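Local coordinates for extracellular PQQ-dependent sugar dehydrogenase (Coprinopsis cinerea, PDB 6JT6), which probably oxidises sugars with its PQQ-dependent catalytic domain and relays the electrons through the cytochrome b domain described here, which carries a haem, at residues 28-33 with 57-62; 42-47 with 118-123; 80-85 with 99-104. All blocks are in the same frame, centred on the assembly; numbering follows the deposited sequence.

How the interactions relate
Two of the three contacts join the two beta sheets of the cytochrome domain; the third lies within one of them. Interactions 1 and 3 bridge from sheet to sheet, whereas interaction 2 pairs neighbouring strands within one sheet. Interactions 1 and 2 have centres about 8 Å apart and meet through adjacent strands of one sheet: Ile31 O lies 2.8 Å from Ile45 N, a probable hydrogen bond. Interaction 3 is about 9 Å from interaction 2, centre to centre, with Arg119 N 2.8 Å from Thr102 O, and is nested within the chain loop that 42-47 and 118-123 close. Haem touches interaction 1 directly at Gly58 and Asn59; the Tyr118 side chain of interaction 2 stays about 9 Å from it.

Interaction 1 of 3, residues 28-33 with 57-62; sequences WGYIFP and IGNSLG. With HEM (protoporphyrin IX containing Fe), chain C.
Trp28 reaches across to the strand 57-60 with its indole N-H, and NE1 gives a hydrogen bond to Gly58 O at 2.7 Å. The bond is short but bent, 141° at the hydrogen, and the donor stands above the carbonyl plane. On the same ring, Ile57 CG2 packs obliquely against Trp28 CZ2 at 3.6 Å, making this the tightly filled end of the contact. Asn59 ND2 donates to Tyr30 OH at 2.9 Å, arriving at the edge of the phenol ring in its plane. With chi1 of 59°, Asn59 CG sits between its backbone N and carbonyl carbon, which directs the amide to the tyrosine; Asn59 OD1 is held by Leu71 N. Replacing Trp28 by a phenylalanine would probably leave Gly58 O without this donor and Ile57 CG2 with less ring to pack on. Toward 32-33 and 61-62 the segments part: the CA atoms of Tyr30 and Leu61 are already 11.0 Å apart, and no solvent-facing residue joins the contact. Beyond the second strand lies haem, whose CAC is 3.3 Å from Asn59 O. The strand axes cross at -54°, 9.3 Å apart, so this is face-to-face packing of two sheets, with Phe48 of strand 43-51 beside Trp28, and Phe141 and Trp143 of strand 138-146 closing round the two aromatic rings.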
loop_
_atom_site.group_PDB
_atom_site.type_symbol
_atom_site.label_atom_id
_atom_site.label_comp_id
_atom_site.label_asym_id
_atom_site.label_seq_id
_atom_site.Cartn_x
_atom_site.Cartn_y
_atom_site.Cartn_z
ATOM N N TRP A 28 -7.071 2.440 0.629
ATOM C CA TRP A 28 -5.594 2.518 0.796
ATOM C C TRP A 28 -5.358 2.999 2.209
ATOM O O TRP A 28 -5.743 4.111 2.530
ATOM C CB TRP A 28 -4.991 3.499 -0.220
ATOM C CG TRP A 28 -4.965 2.946 -1.628
ATOM C CD1 TRP A 28 -3.883 2.409 -2.287
ATOM C CD2 TRP A 28 -6.072 2.883 -2.553
ATOM N NE1 TRP A 28 -4.252 2.023 -3.574
ATOM C CE2 TRP A 28 -5.582 2.306 -3.760
ATOM C CE3 TRP A 28 -7.427 3.278 -2.488
ATOM C CZ2 TRP A 28 -6.403 2.073 -4.871
ATOM C CZ3 TRP A 28 -8.251 3.037 -3.613
ATOM C CH2 TRP A 28 -7.719 2.449 -4.792
ATOM N N GLY A 29 -4.765 2.159 3.064
ATOM C CA GLY A 29 -4.521 2.512 4.461
ATOM C C GLY A 29 -3.033 2.601 4.737
ATOM O O GLY A 29 -2.254 1.902 4.086
ATOM N N TYR A 30 -2.629 3.494 5.652
ATOM C CA TYR A 30 -1.233 3.640 6.049
ATOM C C TYR A 30 -1.116 3.892 7.526
ATOM O O TYR A 30 -1.953 4.556 8.107
ATOM C CB TYR A 30 -0.525 4.791 5.301
ATOM C CG TYR A 30 -0.625 4.652 3.816
ATOM C CD1 TYR A 30 0.332 3.904 3.103
ATOM C CD2 TYR A 30 -1.719 5.217 3.112
ATOM C CE1 TYR A 30 0.225 3.749 1.723
ATOM C CE2 TYR A 30 -1.825 5.081 1.737
ATOM C CZ TYR A 30 -0.861 4.340 1.060
ATOM O OH TYR A 30 -0.955 4.165 -0.302
ATOM N N ILE A 31 -0.051 3.340 8.107
ATOM C CA ILE A 31 0.354 3.624 9.469
ATOM C C ILE A 31 1.837 3.976 9.408
ATOM O O ILE A 31 2.604 3.226 8.826
ATOM C CB ILE A 31 0.159 2.406 10.406
ATOM C CG1 ILE A 31 -1.233 1.762 10.227
ATOM C CG2 ILE A 31 0.305 2.859 11.848
ATOM C CD1 ILE A 31 -1.406 0.410 10.925
ATOM N N PHE A 32 2.223 5.103 9.993
ATOM C CA PHE A 32 3.628 5.532 9.978
ATOM C C PHE A 32 4.114 5.559 11.426
ATOM O O PHE A 32 3.302 5.743 12.344
ATOM C CB PHE A 32 3.822 6.909 9.283
ATOM C CG PHE A 32 3.747 6.854 7.783
ATOM C CD1 PHE A 32 4.913 6.953 7.007
ATOM C CD2 PHE A 32 2.518 6.785 7.126
ATOM C CE1 PHE A 32 4.842 6.905 5.608
ATOM C CE2 PHE A 32 2.449 6.733 5.734
ATOM C CZ PHE A 32 3.610 6.785 4.974
ATOM N N PRO A 33 5.435 5.360 11.637
ATOM C CA PRO A 33 5.981 5.456 12.992
ATOM C C PRO A 33 6.123 6.908 13.434
ATOM O O PRO A 33 6.263 7.814 12.610
ATOM C CB PRO A 33 7.342 4.772 12.874
ATOM C CG PRO A 33 7.731 4.963 11.458
ATOM C CD PRO A 33 6.455 4.898 10.670
ATOM N N ILE A 57 -4.122 -3.703 -6.984
ATOM C CA ILE A 57 -4.317 -2.462 -6.247
ATOM C C ILE A 57 -2.913 -1.941 -5.931
ATOM O O ILE A 57 -2.058 -2.696 -5.453
ATOM C CB ILE A 57 -5.072 -2.708 -4.923
ATOM C CG1 ILE A 57 -6.333 -3.561 -5.148
ATOM C CG2 ILE A 57 -5.361 -1.357 -4.193
ATOM C CD1 ILE A 57 -6.976 -4.082 -3.856
ATOM N N GLY A 58 -2.691 -0.657 -6.184
ATOM C CA GLY A 58 -1.376 -0.057 -6.053
ATOM C C GLY A 58 -1.357 1.405 -5.664
ATOM O O GLY A 58 -2.401 2.057 -5.544
ATOM N N ASN A 59 -0.156 1.903 -5.386
ATOM C CA ASN A 59 -0.011 3.303 -5.016
ATOM C C ASN A 59 1.183 3.932 -5.711
ATOM O O ASN A 59 1.917 3.266 -6.427
ATOM C CB ASN A 59 0.063 3.494 -3.478
ATOM C CG ASN A 59 1.218 2.741 -2.831
ATOM O OD1 ASN A 59 2.197 2.400 -3.477
ATOM N ND2 ASN A 59 1.101 2.483 -1.531
ATOM N N SER A 60 1.337 5.231 -5.497
ATOM C CA SER A 60 2.586 5.926 -5.735
ATOM C C SER A 60 2.875 6.663 -4.435
ATOM O O SER A 60 2.001 7.358 -3.900
ATOM C CB SER A 60 2.456 6.913 -6.881
ATOM O OG SER A 60 3.614 7.745 -6.881
ATOM N N LEU A 61 4.101 6.516 -3.942
ATOM C CA LEU A 61 4.499 7.119 -2.666
ATOM C C LEU A 61 4.787 8.638 -2.763
ATOM O O LEU A 61 4.986 9.288 -1.756
ATOM C CB LEU A 61 5.650 6.311 -2.012
ATOM C CG LEU A 61 5.452 4.801 -1.743
ATOM C CD1 LEU A 61 6.634 4.215 -0.955
ATOM C CD2 LEU A 61 4.118 4.545 -1.025
ATOM N N GLY A 62 4.788 9.184 -3.978
ATOM C CA GLY A 62 5.013 10.611 -4.176
ATOM C C GLY A 62 3.922 11.281 -4.981
ATOM O O GLY A 62 4.073 12.440 -5.320
HETATM C CHA HEM C . -1.549 7.697 -14.096
HETATM C CHB HEM C . -0.062 4.704 -17.635
HETATM C CHC HEM C . 0.827 1.236 -14.376
HETATM C CHD HEM C . 0.167 4.551 -10.812
HETATM C C1A HEM C . -1.271 7.163 -15.342
HETATM C C2A HEM C . -1.567 7.803 -16.573
HETATM C C3A HEM C . -1.154 6.942 -17.564
HETATM C C4A HEM C . -0.602 5.782 -16.954
HETATM C CMA HEM C . -1.256 7.173 -19.064
HETATM C CAA HEM C . -2.209 9.169 -16.763
HETATM C CBA HEM C . -3.665 9.242 -16.270
HETATM C CGA HEM C . -4.576 8.174 -16.816
HETATM O O1A HEM C . -5.058 7.272 -16.080
HETATM O O2A HEM C . -4.867 8.186 -18.032
HETATM C C1B HEM C . 0.291 3.487 -17.061
HETATM C C2B HEM C . 0.662 2.334 -17.832
HETATM C C3B HEM C . 0.874 1.327 -16.911
HETATM C C4B HEM C . 0.636 1.921 -15.574
HETATM C CMB HEM C . 0.751 2.262 -19.370
HETATM C CAB HEM C . 1.292 -0.092 -17.094
HETATM C CBB HEM C . 0.907 -0.848 -18.116
HETATM C C1C HEM C . 0.812 1.859 -13.097
HETATM C C2C HEM C . 1.103 1.210 -11.876
HETATM C C3C HEM C . 0.924 2.145 -10.847
HETATM C C4C HEM C . 0.486 3.379 -11.458
HETATM C CMC HEM C . 1.572 -0.231 -11.779
HETATM C CAC HEM C . 1.166 1.913 -9.395
HETATM C CBC HEM C . 0.894 0.726 -8.811
HETATM C C1D HEM C . -0.433 5.640 -11.462
HETATM C C2D HEM C . -0.891 6.836 -10.722
HETATM C C3D HEM C . -1.345 7.717 -11.622
HETATM C C4D HEM C . -1.153 7.049 -12.927
HETATM C CMD HEM C . -0.877 7.071 -9.234
HETATM C CAD HEM C . -1.979 9.077 -11.339
HETATM C CBD HEM C . -0.996 10.209 -11.102
HETATM C CGD HEM C . -0.370 10.589 -12.416
HETATM O O1D HEM C . 0.869 10.488 -12.630
HETATM O O2D HEM C . -1.118 10.978 -13.323
HETATM N NA HEM C . -0.707 5.910 -15.595
HETATM N NB HEM C . 0.289 3.201 -15.752
HETATM N NC HEM C . 0.403 3.143 -12.817
HETATM N ND HEM C . -0.579 5.825 -12.802
HETATM FE FE HEM C . -0.153 4.576 -14.223
#

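Interaction 2 of 3, residues 42-47 with 118-123; sequences DEFIGL and YRCQNC. With NAG (2-acetamido-2-deoxy-beta-D-glucopyranose), chain B.
Four backbone hydrogen bonds pair Phe44 with Cys120 and Gly46 with Tyr118 as antiparallel hydrogen-bonded pairs; Gly46 N to Tyr118 O, at 2.7 Å, is the shortest of them. Glu43 with Gln121 and Ile45 with Arg119 form the non-hydrogen-bonded pairs, and Asn122 N to Asp42 O carries the pairing into the loop. The ionic part is a two-nitrogen, side-on grip. Arg119 NE meets Glu43 OE2 at 2.8 Å and 173°, within the guanidinium plane, while NH2 meets OE1 at 3.0 Å. The carboxylate is turned 43° from the guanidinium, and Gln121 CD lies over one guanidinium face. Glu43 OE2 has a second partner in Tyr182 OH, and water 2 joins OE1 to Gln121 NE2.

Aromatic contacts occupy the other side of the sheet. Gly46 CA lies over the Tyr118 ring, 3.6 Å from its centroid, a CH-pi contact; a side chain at Gly46 would run into that ring. Tyr118 CG stands between its backbone N and carbonyl carbon, chi1 62°, which lays the ring across the glycine. Cys120 CB similarly covers one face of the Phe44 ring, 3.9 Å from the centroid, with SG placed obliquely, and Phe44 CE1 touches Tyr118 CE1. Water 3 links Tyr118 OH to Leu47 O.

Two covalent bonds mark the end of the pairing. The 2.0 Å SG-SG disulfide of Cys120 and Cys123 closes a tight loop, and Asn122 ND2 bears the N-acetylglucosamine while also hydrogen-bonding to Gly98 O. The whole is an antiparallel strand pair of a beta-sandwich, its aromatic side facing the other sheet, with an N-glycosylated turn at its end.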
loop_
_atom_site.group_PDB
_atom_site.type_symbol
_atom_site.label_atom_id
_atom_site.label_comp_id
_atom_site.label_asym_id
_atom_site.label_seq_id
_atom_site.Cartn_x
_atom_site.Cartn_y
_atom_site.Cartn_z
ATOM N N ASP A 42 12.158 5.016 8.870
ATOM C CA ASP A 42 12.385 4.705 7.449
ATOM C C ASP A 42 11.509 3.540 6.989
ATOM O O ASP A 42 11.961 2.631 6.270
ATOM C CB ASP A 42 13.876 4.479 7.141
ATOM C CG ASP A 42 14.183 4.453 5.643
ATOM O OD1 ASP A 42 13.275 4.686 4.814
ATOM O OD2 ASP A 42 15.350 4.187 5.288
ATOM N N GLU A 43 10.247 3.578 7.418
ATOM C CA GLU A 43 9.299 2.507 7.133
ATOM C C GLU A 43 7.854 2.953 7.387
ATOM O O GLU A 43 7.608 3.992 8.010
ATOM C CB GLU A 43 9.640 1.255 7.946
ATOM C CG GLU A 43 9.320 1.312 9.435
ATOM C CD GLU A 43 9.463 -0.051 10.066
ATOM O OE1 GLU A 43 10.561 -0.369 10.561
ATOM O OE2 GLU A 43 8.509 -0.844 10.017
ATOM N N PHE A 44 6.898 2.166 6.882
ATOM C CA PHE A 44 5.492 2.343 7.235
ATOM C C PHE A 44 4.788 1.022 7.001
ATOM O O PHE A 44 5.367 0.114 6.431
ATOM C CB PHE A 44 4.825 3.480 6.436
ATOM C CG PHE A 44 4.792 3.251 4.936
ATOM C CD1 PHE A 44 3.683 2.653 4.335
ATOM C CD2 PHE A 44 5.854 3.698 4.121
ATOM C CE1 PHE A 44 3.640 2.418 2.963
ATOM C CE2 PHE A 44 5.811 3.492 2.737
ATOM C CZ PHE A 44 4.702 2.853 2.162
ATOM N N ILE A 45 3.551 0.939 7.478
ATOM C CA ILE A 45 2.680 -0.190 7.209
ATOM C C ILE A 45 1.638 0.284 6.210
ATOM O O ILE A 45 1.071 1.388 6.377
ATOM C CB ILE A 45 1.979 -0.657 8.499
ATOM C CG1 ILE A 45 3.016 -1.230 9.493
ATOM C CG2 ILE A 45 0.875 -1.676 8.198
ATOM C CD1 ILE A 45 2.459 -1.334 10.921
ATOM N N GLY A 46 1.390 -0.532 5.179
ATOM C CA GLY A 46 0.328 -0.220 4.218
ATOM C C GLY A 46 -0.776 -1.269 4.175
ATOM O O GLY A 46 -0.587 -2.415 4.590
ATOM N N LEU A 47 -1.935 -0.861 3.654
ATOM C CA LEU A 47 -3.041 -1.764 3.412
ATOM C C LEU A 47 -3.627 -1.439 2.056
ATOM O O LEU A 47 -3.927 -0.265 1.783
ATOM C CB LEU A 47 -4.116 -1.604 4.499
ATOM C CG LEU A 47 -5.521 -2.182 4.164
ATOM C CD1 LEU A 47 -5.559 -3.712 4.156
ATOM C CD2 LEU A 47 -6.568 -1.664 5.139
ATOM N N TYR A 118 1.021 -4.802 4.343
ATOM C CA TYR A 118 2.447 -4.920 4.104
ATOM C C TYR A 118 3.250 -3.961 4.976
ATOM O O TYR A 118 2.747 -2.909 5.400
ATOM C CB TYR A 118 2.765 -4.732 2.592
ATOM C CG TYR A 118 2.381 -3.361 2.073
ATOM C CD1 TYR A 118 3.284 -2.276 2.145
ATOM C CD2 TYR A 118 1.103 -3.128 1.513
ATOM C CE1 TYR A 118 2.912 -1.021 1.697
ATOM C CE2 TYR A 118 0.736 -1.877 1.036
ATOM C CZ TYR A 118 1.641 -0.819 1.144
ATOM O OH TYR A 118 1.305 0.453 0.668
ATOM N N ARG A 119 4.480 -4.377 5.264
ATOM C CA ARG A 119 5.492 -3.498 5.812
ATOM C C ARG A 119 6.411 -3.050 4.690
ATOM O O ARG A 119 6.847 -3.846 3.890
ATOM C CB ARG A 119 6.280 -4.235 6.899
ATOM C CG ARG A 119 7.211 -3.339 7.742
ATOM C CD ARG A 119 8.259 -4.228 8.441
ATOM N NE ARG A 119 9.002 -3.494 9.453
ATOM C CZ ARG A 119 9.951 -4.042 10.198
ATOM N NH1 ARG A 119 10.261 -5.324 10.016
ATOM N NH2 ARG A 119 10.593 -3.305 11.097
ATOM N N CYS A 120 6.738 -1.762 4.662
ATOM C CA CYS A 120 7.591 -1.214 3.612
ATOM C C CYS A 120 8.748 -0.524 4.281
ATOM O O CYS A 120 8.589 0.575 4.837
ATOM C CB CYS A 120 6.831 -0.182 2.773
ATOM S SG CYS A 120 7.507 0.112 1.110
ATOM N N GLN A 121 9.915 -1.135 4.205
ATOM C CA GLN A 121 11.091 -0.528 4.811
ATOM C C GLN A 121 11.983 0.008 3.738
ATOM O O GLN A 121 12.054 -0.573 2.643
ATOM C CB GLN A 121 11.875 -1.564 5.599
ATOM C CG GLN A 121 11.202 -1.979 6.872
ATOM C CD GLN A 121 11.909 -3.171 7.460
ATOM O OE1 GLN A 121 11.663 -4.314 7.046
ATOM N NE2 GLN A 121 12.806 -2.918 8.407
ATOM N N ASN A 122 12.696 1.083 4.068
ATOM C CA ASN A 122 13.487 1.820 3.081
ATOM C C ASN A 122 12.565 2.340 1.958
ATOM O O ASN A 122 12.807 2.137 0.757
ATOM C CB ASN A 122 14.615 0.930 2.523
ATOM C CG ASN A 122 15.620 1.715 1.701
ATOM O OD1 ASN A 122 15.765 2.946 1.872
ATOM N ND2 ASN A 122 16.320 1.014 0.798
ATOM N N CYS A 123 11.473 2.975 2.371
ATOM C CA CYS A 123 10.440 3.422 1.464
ATOM C C CYS A 123 10.102 4.885 1.666
ATOM O O CYS A 123 9.073 5.327 1.185
ATOM C CB CYS A 123 9.159 2.603 1.696
ATOM S SG CYS A 123 9.355 0.847 1.384
HETATM C C1 NAG B . 17.325 1.636 -0.038
HETATM C C2 NAG B . 18.515 0.728 -0.331
HETATM C C3 NAG B . 19.529 1.433 -1.242
HETATM C C4 NAG B . 18.886 2.080 -2.477
HETATM C C5 NAG B . 17.696 2.976 -2.089
HETATM C C6 NAG B . 16.893 3.334 -3.334
HETATM C C7 NAG B . 19.085 -0.711 1.605
HETATM C C8 NAG B . 19.824 -0.657 2.918
HETATM N N2 NAG B . 19.135 0.440 0.938
HETATM O O3 NAG B . 20.483 0.468 -1.673
HETATM O O4 NAG B . 19.888 2.833 -3.199
HETATM O O5 NAG B . 16.797 2.316 -1.179
HETATM O O6 NAG B . 15.921 4.368 -3.090
HETATM O O7 NAG B . 18.510 -1.719 1.201
HETATM O O HOH W 1 14.130 5.087 2.217
HETATM O O HOH W 2 13.098 0.078 9.680
HETATM O O HOH W 3 -1.414 1.064 1.103
#

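Interaction 3 of 3, residues 80-85 with 99-104; sequences PRISAR and PRLTIL
This is an apolar contact between the two sheets of the domain: strand 79-86 belongs to the sheet that includes 56-60, and strand 100-109 to the one that includes 113-121. The short segments run nearly antiparallel, at 168°, yet their axes stay 7.8 Å apart and no hydrogen bond crosses between them, as expected when side chains rather than backbones meet. From 80-85, Pro80, Ile82 and Ala84 point toward the partner; from 99-104, Pro99, Leu101 and Ile103 answer.

The closest side-chain approach is Ile82 CG2 to Ile103 CG1, 3.5 Å, where the two isoleucines lie antiparallel, each side chain running alongside the other. Ile82 CG1 is anti to its backbone N (chi1 -168°), leaving CG2 as the branch that touches Ile103 and also Leu101 CB, at 3.9 Å. Ile103 uses three carbons: CG1 for Ile82, CG2 for Pro80 CG at 3.8 Å, and CD1 set against the backbone, 3.5 Å from Pro80 O. Farther along, Leu101 CD1 reaches the backbone at Ala84 N, 3.7 Å away, and Ala84 CB rests on Pro99 CG at 3.8 Å. Pro99 also touches Cys123, and Ile82 touches Tyr118 and Ile116 of strand 113-121, continuing the same apolar layer.

Polar side chains of 80-85 keep to the far face: Arg81 points away and makes a salt bridge to Asp76. With only methyl, methylene and ring carbons meeting side chain to side chain, the contact depends on fit and burial; no hydrogen bond between the two segments sets their spacing, which follows from side-chain bulk and from the sheets that hold each strand.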
loop_
_atom_site.group_PDB
_atom_site.type_symbol
_atom_site.label_atom_id
_atom_site.label_comp_id
_atom_site.label_asym_id
_atom_site.label_seq_id
_atom_site.Cartn_x
_atom_site.Cartn_y
_atom_site.Cartn_z
ATOM N N PRO A 80 -1.499 -13.659 -1.220
ATOM C CA PRO A 80 -1.167 -12.243 -1.472
ATOM C C PRO A 80 0.254 -12.081 -2.048
ATOM O O PRO A 80 1.137 -12.892 -1.793
ATOM C CB PRO A 80 -1.261 -11.589 -0.070
ATOM C CG PRO A 80 -0.971 -12.718 0.882
ATOM C CD PRO A 80 -1.535 -13.973 0.225
ATOM N N ARG A 81 0.433 -11.061 -2.875
ATOM C CA ARG A 81 1.719 -10.737 -3.452
ATOM C C ARG A 81 1.863 -9.236 -3.390
ATOM O O ARG A 81 0.858 -8.506 -3.402
ATOM C CB ARG A 81 1.813 -11.195 -4.911
ATOM C CG ARG A 81 1.415 -12.649 -5.153
ATOM C CD ARG A 81 2.499 -13.445 -5.813
ATOM N NE ARG A 81 2.010 -14.800 -6.026
ATOM C CZ ARG A 81 2.426 -15.890 -5.381
ATOM N NH1 ARG A 81 3.399 -15.824 -4.456
ATOM N NH2 ARG A 81 1.861 -17.061 -5.682
ATOM N N ILE A 82 3.112 -8.774 -3.400
ATOM C CA ILE A 82 3.393 -7.348 -3.426
ATOM C C ILE A 82 4.716 -7.098 -4.140
ATOM O O ILE A 82 5.650 -7.920 -4.071
ATOM C CB ILE A 82 3.323 -6.706 -1.994
ATOM C CG1 ILE A 82 3.336 -5.171 -2.064
ATOM C CG2 ILE A 82 4.459 -7.205 -1.083
ATOM C CD1 ILE A 82 2.221 -4.482 -1.325
ATOM N N SER A 83 4.789 -5.969 -4.833
ATOM C CA SER A 83 5.951 -5.641 -5.624
ATOM C C SER A 83 6.209 -4.128 -5.544
ATOM O O SER A 83 5.252 -3.332 -5.448
ATOM C CB SER A 83 5.711 -6.101 -7.065
ATOM O OG SER A 83 6.710 -5.630 -7.947
ATOM N N ALA A 84 7.486 -3.740 -5.577
ATOM C CA ALA A 84 7.863 -2.336 -5.707
ATOM C C ALA A 84 8.277 -2.097 -7.144
ATOM O O ALA A 84 9.045 -2.901 -7.715
ATOM C CB ALA A 84 9.015 -1.970 -4.768
ATOM N N ARG A 85 7.796 -0.984 -7.720
ATOM C CA ARG A 85 8.105 -0.626 -9.112
ATOM C C ARG A 85 8.431 0.844 -9.313
ATOM O O ARG A 85 8.282 1.639 -8.397
ATOM C CB ARG A 85 6.994 -1.084 -10.053
ATOM C CG ARG A 85 6.642 -2.537 -9.791
ATOM C CD ARG A 85 6.044 -3.254 -10.946
ATOM N NE ARG A 85 5.788 -4.641 -10.542
ATOM C CZ ARG A 85 5.199 -5.557 -11.302
ATOM N NH1 ARG A 85 4.781 -5.236 -12.539
ATOM N NH2 ARG A 85 5.020 -6.795 -10.821
ATOM N N PRO A 99 13.147 -0.837 -1.822
ATOM C CA PRO A 99 12.210 -1.138 -0.751
ATOM C C PRO A 99 12.322 -2.571 -0.281
ATOM O O PRO A 99 12.649 -3.455 -1.074
ATOM C CB PRO A 99 10.837 -0.887 -1.399
ATOM C CG PRO A 99 11.129 0.158 -2.416
ATOM C CD PRO A 99 12.443 -0.302 -2.994
ATOM N N ARG A 100 12.080 -2.787 1.005
ATOM C CA ARG A 100 12.059 -4.135 1.561
ATOM C C ARG A 100 10.622 -4.363 2.038
ATOM O O ARG A 100 10.120 -3.643 2.915
ATOM C CB ARG A 100 13.096 -4.305 2.682
ATOM C CG ARG A 100 14.534 -3.868 2.324
ATOM C CD ARG A 100 15.409 -4.983 1.748
ATOM N NE ARG A 100 15.039 -5.440 0.393
ATOM C CZ ARG A 100 15.617 -5.044 -0.748
ATOM N NH1 ARG A 100 15.186 -5.538 -1.907
ATOM N NH2 ARG A 100 16.620 -4.161 -0.742
ATOM N N LEU A 101 9.963 -5.324 1.409
ATOM C CA LEU A 101 8.530 -5.545 1.596
ATOM C C LEU A 101 8.253 -6.848 2.323
ATOM O O LEU A 101 8.812 -7.911 1.985
ATOM C CB LEU A 101 7.766 -5.535 0.241
ATOM C CG LEU A 101 7.748 -4.161 -0.486
ATOM C CD1 LEU A 101 7.418 -4.373 -1.944
ATOM C CD2 LEU A 101 6.724 -3.235 0.162
ATOM N N THR A 102 7.344 -6.776 3.288
ATOM C CA THR A 102 6.989 -7.962 4.061
ATOM C C THR A 102 5.482 -7.969 4.070
ATOM O O THR A 102 4.877 -7.024 4.579
ATOM C CB THR A 102 7.516 -7.838 5.521
ATOM O OG1 THR A 102 8.923 -7.540 5.497
ATOM C CG2 THR A 102 7.211 -9.116 6.335
ATOM N N ILE A 103 4.883 -9.023 3.531
ATOM C CA ILE A 103 3.431 -9.184 3.647
ATOM C C ILE A 103 3.113 -9.662 5.057
ATOM O O ILE A 103 3.783 -10.557 5.575
ATOM C CB ILE A 103 2.867 -10.135 2.574
ATOM C CG1 ILE A 103 3.031 -9.479 1.186
ATOM C CG2 ILE A 103 1.362 -10.427 2.811
ATOM C CD1 ILE A 103 2.875 -10.423 0.009
ATOM N N LEU A 104 2.101 -9.032 5.653
ATOM C CA LEU A 104 1.695 -9.245 7.047
ATOM C C LEU A 104 0.405 -10.047 7.064
ATOM O O LEU A 104 -0.139 -10.371 5.993
ATOM C CB LEU A 104 1.523 -7.880 7.769
ATOM C CG LEU A 104 2.733 -6.920 7.748
ATOM C CD1 LEU A 104 2.534 -5.576 8.508
ATOM C CD2 LEU A 104 4.022 -7.599 8.214
#